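Long-range contacts in putative oxidoreductase (Bacteroides fragilis NCTC 9343, PDB 3FHL), which probably acts as a nucleotide-dependent oxidoreductase of the Gfo/Idh/MocA family, though its substrate is not known: residues C[202-207]-C[232-237]; C[154-159]-C[236-241]; C[56-61]-C[82-87]; C[67-72]-C[88-93]. One frame throughout, in Å; residues are numbered along the deposited sequence.

From the N terminus, contact 3 opens with helix 58-61, and contact 4 opens on strand 68-71 before contact 3 closes on helix 78-87; contact 4 closes on strand 91-95, so the two loops cross. Their centres are about 7 Å apart, and A85 O meets K90 N at 3.0 Å. Contact 3 packs helix 58-61 against helix 78-87, and contact 4 pairs the parallel strands 68-71 and 91-95, all in the Rossmann domain. In the C-terminal domain, contact 2 opens after strand 146-154 and closes after strand 228-234; contact 1 is nested inside that span, and the two closing segments share L236 and M237. The centres of contacts 1 and 4 lie about 38 Å apart, in different domains.

Contact 1. Residues C[202-207]-C[232-237]; sequences GILREG and KASYLM
The guanidinium of R205 lies flat on the ring of Y235, a cation-pi stack whose planes differ by only 7°, with centres 4.5 Å apart. The overlap is offset: Y235 CB sits 3.6 Å from the plane of the guanidinium, toward its rim, while R205 NH1 stands 3.8 Å from Y235 CG over one face of the ring and R205 NH2 reaches CD2. The arginine therefore covers the inner end of the tyrosine, leaving OH to a weak hydrogen bond with R155. Its chain runs extended to CD and then bends at chi3 (-52°), which turns the guanidinium over the ring. The group is also held by its N-H donors: NE forms a salt bridge with D212, and NH1 is hydrogen-bonded to R157 O. These bonds fix the rotation of the guanidinium while its face remains on the tyrosine.

Beside the stack, the aliphatic part of R205 meets leucine. R205 CG is 3.8 Å from L236 CD1, and the same methyl lies 4.1 Å from L204 CB, so L236 reaches both neighbouring residues of the loop. At the end of strand 228-234, S234 OG accepts the backbone N of L236 at 3.0 Å, an ST turn that shapes the backbone just before this leucine.

The contact joins the loop leaving strand 194-202 to the end of strand 228-234, with strand 213-221 between those strands in the mixed sheet. Helix 175-178 contributes L175 against Y235, and V147 of the second subunit packs on L204 and L236.

Contact 2. Residues C[154-159]-C[236-241]; sequences ARYRNF and LMREAE
Residues R155 and M237 join two loops that continue from neighbouring parallel strands, 146-154 and 228-234, of the mixed sheet in the C-terminal domain. A single beta bridge pairs Y156 with L236. Its one direct hydrogen bond across the segments runs from M237 N to R155 O, 2.9 Å long with an angle of 146° at the hydrogen.

The aromatic interaction is a CH-pi contact. R238 CB stands over one face of the Y156 ring, 4.0 Å from its centroid, and the rest of the arginine follows that face outward. With CG anti to the backbone N (chi1 -162°) and the chain extended to NE, R238 brings its guanidinium over the outer end of the ring, at 21° to the ring plane; NE lies 3.7 Å from Y156 CE2. The polar ends lie side by side, Y156 OH 3.6 Å from R238 NH1 with no hydrogen bond between them, and both turn to the second subunit: OH is hydrogen-bonded to T249 O and NH1 to L250 O there. The pair thus presents two polar groups to the dimer partner, where E239 and E241 are also hydrogen-bonded.

Apolar contacts fill two further places. L236 CD2 approaches Y156 CE1 obliquely at 3.8 Å and also touches CB of N158, the centre of an inverse gamma turn. Nearer the strand end, A154 CB is placed between the sulfur of M237 and the methyl of A240. Its distance to M237 SD is 3.6 Å, and A154 CB lies 3.7 Å from A240 CB.

Contact 3. Residues C[56-61]-C[82-87]; sequences SFKELT and AGMALE
F57 and T61 face M84 and A85 where the short helix 58-61 packs beside helix 78-87. The helices come closest at T61 and A85, whose CA atoms are 5.2 Å apart. T61 CG2 rests 3.7 Å from A85 CA, with the methyl of A85 a little farther off. The small alanine lets the backbones come near, while F57 CZ reaches A85 CB at 4.2 Å. F57 points inward with CG anti to its backbone N (chi1 -179°), carrying the ring toward I69 of strand 68-71 and a ring stack with Y81. M84 belongs to this close packing too. Bent at chi3 (60°), its chain brings CE between the edge of the F57 ring, 3.9 Å from CD2, and T61 OG1, 3.8 Å away.

The loose side is the solvent-facing end at K58, an exposed residue whose CA comes no nearer than 4.3 Å to M84 CE.

No hydrogen bond or salt bridge crosses between these helices. Polar groups are instead engaged locally: F57 O accepts both L60 N and T61 N, and S56 OG donates to E59 OE2. The cohesion between the two segments is therefore essentially van der Waals, resting on the fit of methyl groups and a phenyl ring.

Contact 4. Residues C[67-72]-C[88-93]; sequences DLIVVN and AGKNVV
D67 O accepts two donors from N91: the backbone N at 3.0 Å and ND2 of the side chain at 3.2 Å. They approach from opposite faces of the carbonyl plane, so one acceptor holds both the start of strand 91-95 and the asparagine amide. N91 uses its other amide atom, OD1, to accept M118 N, while the carboxylate of D67 accepts K7 N through OD2.

Beyond this fork the backbone bonds follow in regular sequence. I69 N donates to N91 O at 2.9 Å; V93 N then returns a bond of equal length to I69 O, and V71 N donates to V93 O. I69 therefore uses both its N-H and its C=O toward the same strand.

Side chains pack on both faces. V70 CG1 and V93 CG1 meet at 4.1 Å on the face covered by helix 309-320, whereas I69 and V92 face helix 78-87. G89, with positive phi, forms the Schellman motif that ends this helix before K90 leads into the next strand. The two parallel strands, their directions 24° apart, and the intervening helix 78-87 form a beta-alpha-beta unit of the NAD-binding Rossmann fold.

Contact 1. Residues C[202-207]-C[232-237]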
loop_
_atom_site.group_PDB
_atom_site.type_symbol
_atom_site.label_atom_id
_atom_site.label_comp_id
_atom_site.label_asym_id
_atom_site.label_seq_id
_atom_site.Cartn_x
_atom_site.Cartn_y
_atom_site.Cartn_z
ATOM N N GLY C 202 9.528 8.433 -4.440
ATOM C CA GLY C 202 10.206 9.213 -3.435
ATOM C C GLY C 202 11.672 8.893 -3.344
ATOM O O GLY C 202 12.121 7.816 -3.762
ATOM N N ILE C 203 12.427 9.856 -2.833
ATOM C CA ILE C 203 13.765 9.600 -2.319
ATOM C C ILE C 203 13.645 9.857 -0.827
ATOM O O ILE C 203 13.622 11.007 -0.371
ATOM C CB ILE C 203 14.862 10.486 -2.955
ATOM C CG1 ILE C 203 14.854 10.345 -4.479
ATOM C CG2 ILE C 203 16.217 10.080 -2.397
ATOM C CD1 ILE C 203 15.619 11.421 -5.238
ATOM N N LEU C 204 13.521 8.771 -0.075
ATOM C CA LEU C 204 13.156 8.846 1.321
ATOM C C LEU C 204 14.394 8.814 2.212
ATOM O O LEU C 204 14.338 9.229 3.370
ATOM C CB LEU C 204 12.207 7.698 1.679
ATOM C CG LEU C 204 10.956 7.449 0.828
ATOM C CD1 LEU C 204 10.168 6.298 1.463
ATOM C CD2 LEU C 204 10.082 8.691 0.678
ATOM N N ARG C 205 15.509 8.342 1.663
ATOM C CA ARG C 205 16.732 8.191 2.446
ATOM C C ARG C 205 17.618 9.412 2.297
ATOM O O ARG C 205 17.729 9.989 1.208
ATOM C CB ARG C 205 17.494 6.917 2.061
ATOM C CG ARG C 205 16.708 5.636 2.340
ATOM C CD ARG C 205 17.358 4.393 1.769
ATOM N NE ARG C 205 17.683 4.503 0.348
ATOM C CZ ARG C 205 18.482 3.663 -0.300
ATOM N NH1 ARG C 205 19.037 2.637 0.335
ATOM N NH2 ARG C 205 18.736 3.855 -1.586
ATOM N N GLU C 206 18.223 9.803 3.416
ATOM C CA GLU C 206 19.157 10.920 3.464
ATOM C C GLU C 206 20.341 10.628 2.550
ATOM O O GLU C 206 20.982 9.582 2.673
ATOM C CB GLU C 206 19.627 11.156 4.905
ATOM C CG GLU C 206 20.650 12.286 5.061
ATOM C CD GLU C 206 21.389 12.240 6.395
ATOM O OE1 GLU C 206 22.593 11.893 6.401
ATOM O OE2 GLU C 206 20.762 12.542 7.433
ATOM N N GLY C 207 20.594 11.545 1.618
ATOM C CA GLY C 207 21.717 11.437 0.687
ATOM C C GLY C 207 21.424 10.700 -0.611
ATOM O O GLY C 207 22.320 10.533 -1.443
ATOM N N LYS C 232 4.418 -1.827 -5.481
ATOM C CA LYS C 232 5.181 -1.022 -4.537
ATOM C C LYS C 232 6.558 -1.575 -4.295
ATOM O O LYS C 232 6.750 -2.786 -4.320
ATOM C CB LYS C 232 4.494 -1.027 -3.172
ATOM C CG LYS C 232 3.540 0.076 -2.893
ATOM C CD LYS C 232 3.047 -0.000 -1.437
ATOM C CE LYS C 232 3.862 0.873 -0.503
ATOM N NZ LYS C 232 3.139 1.017 0.815
ATOM N N ALA C 233 7.501 -0.685 -4.008
ATOM C CA ALA C 233 8.782 -1.095 -3.427
ATOM C C ALA C 233 9.376 0.039 -2.627
ATOM O O ALA C 233 9.112 1.201 -2.915
ATOM C CB ALA C 233 9.773 -1.547 -4.497
ATOM N N SER C 234 10.201 -0.304 -1.637
ATOM C CA SER C 234 10.805 0.699 -0.777
ATOM C C SER C 234 12.036 0.115 -0.118
ATOM O O SER C 234 12.074 -1.078 0.181
ATOM C CB SER C 234 9.810 1.154 0.307
ATOM O OG SER C 234 10.394 2.130 1.169
ATOM N N TYR C 235 13.027 0.971 0.105
ATOM C CA TYR C 235 14.208 0.614 0.885
ATOM C C TYR C 235 14.067 0.958 2.368
ATOM O O TYR C 235 15.002 0.772 3.142
ATOM C CB TYR C 235 15.453 1.282 0.306
ATOM C CG TYR C 235 16.162 0.448 -0.736
ATOM C CD1 TYR C 235 16.739 -0.778 -0.402
ATOM C CD2 TYR C 235 16.267 0.888 -2.050
ATOM C CE1 TYR C 235 17.402 -1.539 -1.351
ATOM C CE2 TYR C 235 16.937 0.135 -3.006
ATOM C CZ TYR C 235 17.491 -1.080 -2.653
ATOM O OH TYR C 235 18.139 -1.831 -3.609
ATOM N N LEU C 236 12.898 1.446 2.770
ATOM C CA LEU C 236 12.651 1.720 4.186
ATOM C C LEU C 236 11.371 1.069 4.683
ATOM O O LEU C 236 10.358 1.743 4.910
ATOM C CB LEU C 236 12.643 3.230 4.443
ATOM C CG LEU C 236 14.000 3.942 4.417
ATOM C CD1 LEU C 236 13.759 5.438 4.667
ATOM C CD2 LEU C 236 14.981 3.346 5.449
ATOM N N MET C 237 11.407 -0.257 4.782
ATOM C CA MET C 237 10.309 -1.048 5.329
ATOM C C MET C 237 10.929 -2.083 6.254
ATOM O O MET C 237 11.050 -3.265 5.891
ATOM C CB MET C 237 9.473 -1.755 4.240
ATOM C CG MET C 237 8.670 -0.871 3.312
ATOM S SD MET C 237 7.593 -1.782 2.168
ATOM C CE MET C 237 6.646 -0.432 1.487
#

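Contact 2. Residues C[154-159]-C[236-241]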
loop_
_atom_site.group_PDB
_atom_site.type_symbol
_atom_site.label_atom_id
_atom_site.label_comp_id
_atom_site.label_asym_id
_atom_site.label_seq_id
_atom_site.Cartn_x
_atom_site.Cartn_y
_atom_site.Cartn_z
ATOM N N ALA C 154 9.524 -5.284 -0.388
ATOM C CA ALA C 154 9.880 -4.606 0.838
ATOM C C ALA C 154 11.347 -4.840 1.163
ATOM O O ALA C 154 11.810 -5.983 1.245
ATOM C CB ALA C 154 9.005 -5.113 1.952
ATOM N N ARG C 155 12.089 -3.758 1.333
ATOM C CA ARG C 155 13.495 -3.871 1.706
ATOM C C ARG C 155 13.799 -2.892 2.831
ATOM O O ARG C 155 13.027 -1.979 3.087
ATOM C CB ARG C 155 14.396 -3.588 0.494
ATOM C CG ARG C 155 14.260 -4.607 -0.642
ATOM C CD ARG C 155 15.447 -4.561 -1.594
ATOM N NE ARG C 155 15.450 -5.693 -2.522
ATOM C CZ ARG C 155 16.230 -5.796 -3.597
ATOM N NH1 ARG C 155 17.084 -4.824 -3.910
ATOM N NH2 ARG C 155 16.143 -6.874 -4.369
ATOM N N TYR C 156 14.924 -3.088 3.504
ATOM C CA TYR C 156 15.357 -2.156 4.518
ATOM C C TYR C 156 16.865 -1.969 4.451
ATOM O O TYR C 156 17.620 -2.824 4.908
ATOM C CB TYR C 156 14.905 -2.577 5.937
ATOM C CG TYR C 156 15.334 -1.572 6.990
ATOM C CD1 TYR C 156 14.711 -0.325 7.084
ATOM C CD2 TYR C 156 16.397 -1.844 7.855
ATOM C CE1 TYR C 156 15.122 0.611 8.022
ATOM C CE2 TYR C 156 16.827 -0.913 8.783
ATOM C CZ TYR C 156 16.180 0.315 8.864
ATOM O OH TYR C 156 16.591 1.251 9.782
ATOM N N ARG C 157 17.253 -0.828 3.935
ATOM C CA ARG C 157 18.617 -0.426 3.864
ATOM C C ARG C 157 18.719 1.081 4.066
ATOM O O ARG C 157 18.541 1.838 3.153
ATOM C CB ARG C 157 19.190 -0.833 2.516
ATOM C CG ARG C 157 20.625 -0.456 2.304
ATOM C CD ARG C 157 21.324 -1.438 1.396
ATOM N NE ARG C 157 21.276 -1.022 0.011
ATOM C CZ ARG C 157 21.071 -1.831 -1.012
ATOM N NH1 ARG C 157 20.890 -3.120 -0.818
ATOM N NH2 ARG C 157 21.041 -1.340 -2.238
ATOM N N ASN C 158 19.001 1.493 5.289
ATOM C CA ASN C 158 19.026 2.899 5.635
ATOM C C ASN C 158 20.411 3.440 5.512
ATOM O O ASN C 158 20.970 3.905 6.454
ATOM C CB ASN C 158 18.535 3.108 7.055
ATOM C CG ASN C 158 18.455 4.560 7.442
ATOM O OD1 ASN C 158 18.188 5.413 6.632
ATOM N ND2 ASN C 158 18.675 4.831 8.690
ATOM N N PHE C 159 20.969 3.313 4.333
ATOM C CA PHE C 159 22.172 4.006 3.942
ATOM C C PHE C 159 22.300 3.791 2.461
ATOM O O PHE C 159 21.589 3.007 1.906
ATOM C CB PHE C 159 23.366 3.388 4.624
ATOM C CG PHE C 159 23.423 1.921 4.493
ATOM C CD1 PHE C 159 22.748 1.125 5.367
ATOM C CD2 PHE C 159 24.153 1.338 3.498
ATOM C CE1 PHE C 159 22.789 -0.232 5.252
ATOM C CE2 PHE C 159 24.208 -0.021 3.381
ATOM C CZ PHE C 159 23.519 -0.808 4.253
ATOM N N LEU C 236 12.898 1.446 2.770
ATOM C CA LEU C 236 12.651 1.720 4.186
ATOM C C LEU C 236 11.371 1.069 4.683
ATOM O O LEU C 236 10.358 1.743 4.910
ATOM C CB LEU C 236 12.643 3.230 4.443
ATOM C CG LEU C 236 14.000 3.942 4.417
ATOM C CD1 LEU C 236 13.759 5.438 4.667
ATOM C CD2 LEU C 236 14.981 3.346 5.449
ATOM N N MET C 237 11.407 -0.257 4.782
ATOM C CA MET C 237 10.309 -1.048 5.329
ATOM C C MET C 237 10.929 -2.083 6.254
ATOM O O MET C 237 11.050 -3.265 5.891
ATOM C CB MET C 237 9.473 -1.755 4.240
ATOM C CG MET C 237 8.670 -0.871 3.312
ATOM S SD MET C 237 7.593 -1.782 2.168
ATOM C CE MET C 237 6.646 -0.432 1.487
ATOM N N ARG C 238 11.339 -1.637 7.443
ATOM C CA ARG C 238 11.992 -2.524 8.415
ATOM C C ARG C 238 11.155 -3.741 8.734
ATOM O O ARG C 238 11.677 -4.851 8.843
ATOM C CB ARG C 238 12.420 -1.794 9.700
ATOM C CG ARG C 238 13.453 -2.618 10.468
ATOM C CD ARG C 238 14.248 -1.831 11.459
ATOM N NE ARG C 238 15.478 -2.545 11.782
ATOM C CZ ARG C 238 16.534 -2.009 12.392
ATOM N NH1 ARG C 238 16.529 -0.740 12.765
ATOM N NH2 ARG C 238 17.608 -2.751 12.621
ATOM N N GLU C 239 9.850 -3.534 8.877
ATOM C CA GLU C 239 8.932 -4.642 8.934
ATOM C C GLU C 239 8.256 -4.705 7.567
ATOM O O GLU C 239 7.600 -3.758 7.136
ATOM C CB GLU C 239 7.920 -4.471 10.060
ATOM C CG GLU C 239 6.904 -5.608 10.162
ATOM C CD GLU C 239 7.512 -6.935 10.607
ATOM O OE1 GLU C 239 8.647 -6.956 11.148
ATOM O OE2 GLU C 239 6.822 -7.958 10.423
ATOM N N ALA C 240 8.463 -5.826 6.890
ATOM C CA ALA C 240 8.109 -5.969 5.505
ATOM C C ALA C 240 6.606 -6.032 5.322
ATOM O O ALA C 240 5.905 -6.710 6.066
ATOM C CB ALA C 240 8.766 -7.227 4.929
ATOM N N GLU C 241 6.118 -5.308 4.322
ATOM C CA GLU C 241 4.757 -5.518 3.832
ATOM C C GLU C 241 4.720 -6.828 3.024
ATOM O O GLU C 241 5.772 -7.321 2.626
ATOM C CB GLU C 241 4.327 -4.308 2.987
ATOM C CG GLU C 241 3.924 -3.152 3.873
ATOM C CD GLU C 241 3.822 -1.810 3.169
ATOM O OE1 GLU C 241 3.447 -1.745 1.976
ATOM O OE2 GLU C 241 4.101 -0.800 3.846
#

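Contact 3. Residues C[56-61]-C[82-87]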
loop_
_atom_site.group_PDB
_atom_site.type_symbol
_atom_site.label_atom_id
_atom_site.label_comp_id
_atom_site.label_asym_id
_atom_site.label_seq_id
_atom_site.Cartn_x
_atom_site.Cartn_y
_atom_site.Cartn_z
ATOM N N SER C 56 36.193 -13.570 -27.784
ATOM C CA SER C 56 35.404 -12.454 -28.285
ATOM C C SER C 56 33.994 -12.876 -28.631
ATOM O O SER C 56 33.720 -14.067 -28.838
ATOM C CB SER C 56 36.069 -11.804 -29.509
ATOM O OG SER C 56 36.056 -12.677 -30.627
ATOM N N PHE C 57 33.114 -11.878 -28.692
ATOM C CA PHE C 57 31.712 -12.071 -29.008
ATOM C C PHE C 57 31.528 -12.495 -30.461
ATOM O O PHE C 57 30.676 -13.337 -30.759
ATOM C CB PHE C 57 30.912 -10.793 -28.731
ATOM C CG PHE C 57 29.442 -10.931 -29.011
ATOM C CD1 PHE C 57 28.642 -11.736 -28.207
ATOM C CD2 PHE C 57 28.863 -10.280 -30.091
ATOM C CE1 PHE C 57 27.288 -11.869 -28.468
ATOM C CE2 PHE C 57 27.516 -10.418 -30.359
ATOM C CZ PHE C 57 26.726 -11.216 -29.546
ATOM N N LYS C 58 32.330 -11.909 -31.350
ATOM C CA LYS C 58 32.338 -12.251 -32.781
ATOM C C LYS C 58 32.543 -13.759 -33.031
ATOM O O LYS C 58 31.972 -14.321 -33.964
ATOM C CB LYS C 58 33.415 -11.434 -33.508
ATOM C CG LYS C 58 33.243 -11.358 -35.021
ATOM C CD LYS C 58 34.519 -10.871 -35.717
ATOM C CE LYS C 58 34.451 -9.386 -36.070
ATOM N NZ LYS C 58 33.562 -9.118 -37.241
ATOM N N GLU C 59 33.324 -14.413 -32.172
ATOM C CA GLU C 59 33.527 -15.860 -32.243
ATOM C C GLU C 59 32.269 -16.676 -31.920
ATOM O O GLU C 59 32.198 -17.869 -32.241
ATOM C CB GLU C 59 34.700 -16.286 -31.360
ATOM C CG GLU C 59 36.047 -15.889 -31.935
ATOM C CD GLU C 59 37.181 -16.093 -30.960
ATOM O OE1 GLU C 59 37.708 -17.227 -30.871
ATOM O OE2 GLU C 59 37.553 -15.111 -30.287
ATOM N N LEU C 60 31.276 -16.040 -31.298
ATOM C CA LEU C 60 29.968 -16.668 -31.150
ATOM C C LEU C 60 29.153 -16.467 -32.396
ATOM O O LEU C 60 28.556 -17.415 -32.900
ATOM C CB LEU C 60 29.173 -16.102 -29.958
ATOM C CG LEU C 60 29.697 -16.320 -28.548
ATOM C CD1 LEU C 60 28.640 -15.836 -27.527
ATOM C CD2 LEU C 60 30.046 -17.763 -28.331
ATOM N N THR C 61 29.100 -15.227 -32.879
ATOM C CA THR C 61 28.215 -14.890 -34.000
ATOM C C THR C 61 28.679 -15.530 -35.314
ATOM O O THR C 61 27.866 -15.804 -36.201
ATOM C CB THR C 61 28.052 -13.362 -34.204
ATOM O OG1 THR C 61 29.326 -12.760 -34.465
ATOM C CG2 THR C 61 27.454 -12.711 -32.978
ATOM N N ALA C 82 23.158 -7.852 -29.811
ATOM C CA ALA C 82 21.954 -8.579 -30.246
ATOM C C ALA C 82 21.729 -8.435 -31.744
ATOM O O ALA C 82 21.262 -9.371 -32.385
ATOM C CB ALA C 82 20.710 -8.122 -29.484
ATOM N N GLY C 83 22.055 -7.260 -32.287
ATOM C CA GLY C 83 21.955 -7.001 -33.725
ATOM C C GLY C 83 22.931 -7.835 -34.542
ATOM O O GLY C 83 22.556 -8.390 -35.572
ATOM N N MET C 84 24.176 -7.918 -34.070
ATOM C CA MET C 84 25.221 -8.727 -34.698
ATOM C C MET C 84 24.829 -10.194 -34.722
ATOM O O MET C 84 25.002 -10.873 -35.740
ATOM C CB MET C 84 26.536 -8.596 -33.939
ATOM C CG MET C 84 27.436 -7.436 -34.359
ATOM S SD MET C 84 28.931 -7.448 -33.335
ATOM C CE MET C 84 29.630 -9.062 -33.724
ATOM N N ALA C 85 24.299 -10.674 -33.596
ATOM C CA ALA C 85 23.867 -12.068 -33.469
ATOM C C ALA C 85 22.701 -12.411 -34.389
ATOM O O ALA C 85 22.679 -13.489 -34.988
ATOM C CB ALA C 85 23.539 -12.401 -32.013
ATOM N N LEU C 86 21.752 -11.489 -34.518
ATOM C CA LEU C 86 20.598 -11.693 -35.393
ATOM C C LEU C 86 20.993 -11.641 -36.872
ATOM O O LEU C 86 20.506 -12.436 -37.674
ATOM C CB LEU C 86 19.504 -10.654 -35.119
ATOM C CG LEU C 86 18.689 -10.789 -33.827
ATOM C CD1 LEU C 86 17.842 -9.534 -33.619
ATOM C CD2 LEU C 86 17.823 -12.043 -33.831
ATOM N N GLU C 87 21.872 -10.703 -37.222
ATOM C CA GLU C 87 22.341 -10.559 -38.603
ATOM C C GLU C 87 23.089 -11.827 -39.018
ATOM O O GLU C 87 22.938 -12.300 -40.143
ATOM C CB GLU C 87 23.231 -9.317 -38.759
ATOM C CG GLU C 87 23.137 -8.657 -40.127
ATOM C CD GLU C 87 21.794 -7.972 -40.358
ATOM O OE1 GLU C 87 21.582 -6.861 -39.814
ATOM O OE2 GLU C 87 20.956 -8.546 -41.090
#

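Contact 4. Residues C[67-72]-C[88-93]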
loop_
_atom_site.group_PDB
_atom_site.type_symbol
_atom_site.label_atom_id
_atom_site.label_comp_id
_atom_site.label_asym_id
_atom_site.label_seq_id
_atom_site.Cartn_x
_atom_site.Cartn_y
_atom_site.Cartn_z
ATOM N N ASP C 67 23.158 -22.288 -32.382
ATOM C CA ASP C 67 21.733 -22.029 -32.611
ATOM C C ASP C 67 21.264 -20.804 -31.835
ATOM O O ASP C 67 20.390 -20.064 -32.292
ATOM C CB ASP C 67 20.899 -23.239 -32.153
ATOM C CG ASP C 67 21.255 -24.522 -32.897
ATOM O OD1 ASP C 67 21.188 -24.519 -34.143
ATOM O OD2 ASP C 67 21.585 -25.533 -32.237
ATOM N N LEU C 68 21.837 -20.618 -30.646
ATOM C CA LEU C 68 21.349 -19.621 -29.681
ATOM C C LEU C 68 22.479 -18.877 -28.993
ATOM O O LEU C 68 23.447 -19.487 -28.525
ATOM C CB LEU C 68 20.442 -20.288 -28.631
ATOM C CG LEU C 68 19.874 -19.455 -27.457
ATOM C CD1 LEU C 68 18.844 -18.462 -27.947
ATOM C CD2 LEU C 68 19.264 -20.356 -26.387
ATOM N N ILE C 69 22.346 -17.554 -28.937
ATOM C CA ILE C 69 23.283 -16.713 -28.208
ATOM C C ILE C 69 22.555 -15.982 -27.074
ATOM O O ILE C 69 21.507 -15.378 -27.284
ATOM C CB ILE C 69 24.021 -15.710 -29.139
ATOM C CG1 ILE C 69 24.977 -16.464 -30.076
ATOM C CG2 ILE C 69 24.828 -14.673 -28.327
ATOM C CD1 ILE C 69 25.666 -15.570 -31.100
ATOM N N VAL C 70 23.116 -16.078 -25.871
ATOM C CA VAL C 70 22.613 -15.361 -24.702
ATOM C C VAL C 70 23.459 -14.109 -24.497
ATOM O O VAL C 70 24.643 -14.196 -24.125
ATOM C CB VAL C 70 22.630 -16.257 -23.440
ATOM C CG1 VAL C 70 22.123 -15.479 -22.205
ATOM C CG2 VAL C 70 21.773 -17.505 -23.664
ATOM N N VAL C 71 22.851 -12.952 -24.755
ATOM C CA VAL C 71 23.527 -11.650 -24.643
ATOM C C VAL C 71 23.394 -11.127 -23.197
ATOM O O VAL C 71 22.352 -10.588 -22.798
ATOM C CB VAL C 71 22.990 -10.645 -25.717
ATOM C CG1 VAL C 71 23.608 -9.239 -25.585
ATOM C CG2 VAL C 71 23.255 -11.188 -27.123
ATOM N N ASN C 72 24.448 -11.329 -22.410
ATOM C CA ASN C 72 24.451 -10.923 -21.000
ATOM C C ASN C 72 25.713 -10.130 -20.647
ATOM O O ASN C 72 26.245 -10.224 -19.537
ATOM C CB ASN C 72 24.290 -12.148 -20.099
ATOM C CG ASN C 72 25.458 -13.106 -20.201
ATOM O OD1 ASN C 72 26.040 -13.284 -21.268
ATOM N ND2 ASN C 72 25.823 -13.706 -19.085
ATOM N N ALA C 88 23.836 -12.398 -38.075
ATOM C CA ALA C 88 24.549 -13.667 -38.264
ATOM C C ALA C 88 23.649 -14.905 -38.279
ATOM O O ALA C 88 24.141 -16.026 -38.428
ATOM C CB ALA C 88 25.633 -13.819 -37.204
ATOM N N GLY C 89 22.344 -14.703 -38.109
ATOM C CA GLY C 89 21.349 -15.765 -38.210
ATOM C C GLY C 89 21.104 -16.590 -36.958
ATOM O O GLY C 89 20.580 -17.704 -37.050
ATOM N N LYS C 90 21.469 -16.059 -35.786
ATOM C CA LYS C 90 21.302 -16.808 -34.543
ATOM C C LYS C 90 20.023 -16.398 -33.802
ATOM O O LYS C 90 19.577 -15.262 -33.904
ATOM C CB LYS C 90 22.545 -16.653 -33.654
ATOM C CG LYS C 90 23.910 -16.761 -34.391
ATOM C CD LYS C 90 24.060 -18.063 -35.191
ATOM C CE LYS C 90 25.272 -18.066 -36.119
ATOM N NZ LYS C 90 24.968 -18.815 -37.399
ATOM N N ASN C 91 19.424 -17.345 -33.078
ATOM C CA ASN C 91 18.333 -17.016 -32.147
ATOM C C ASN C 91 18.977 -16.320 -30.947
ATOM O O ASN C 91 20.145 -16.596 -30.631
ATOM C CB ASN C 91 17.574 -18.269 -31.704
ATOM C CG ASN C 91 16.861 -18.952 -32.847
ATOM O OD1 ASN C 91 15.849 -18.463 -33.361
ATOM N ND2 ASN C 91 17.383 -20.099 -33.251
ATOM N N VAL C 92 18.254 -15.398 -30.296
ATOM C CA VAL C 92 18.892 -14.505 -29.305
ATOM C C VAL C 92 18.107 -14.329 -28.000
ATOM O O VAL C 92 16.894 -14.093 -28.013
ATOM C CB VAL C 92 19.204 -13.081 -29.918
ATOM C CG1 VAL C 92 19.811 -12.136 -28.884
ATOM C CG2 VAL C 92 20.155 -13.184 -31.082
ATOM N N VAL C 93 18.817 -14.454 -26.884
ATOM C CA VAL C 93 18.325 -13.975 -25.585
ATOM C C VAL C 93 19.097 -12.717 -25.187
ATOM O O VAL C 93 20.331 -12.708 -25.216
ATOM C CB VAL C 93 18.453 -15.067 -24.490
ATOM C CG1 VAL C 93 18.272 -14.482 -23.069
ATOM C CG2 VAL C 93 17.424 -16.132 -24.731
#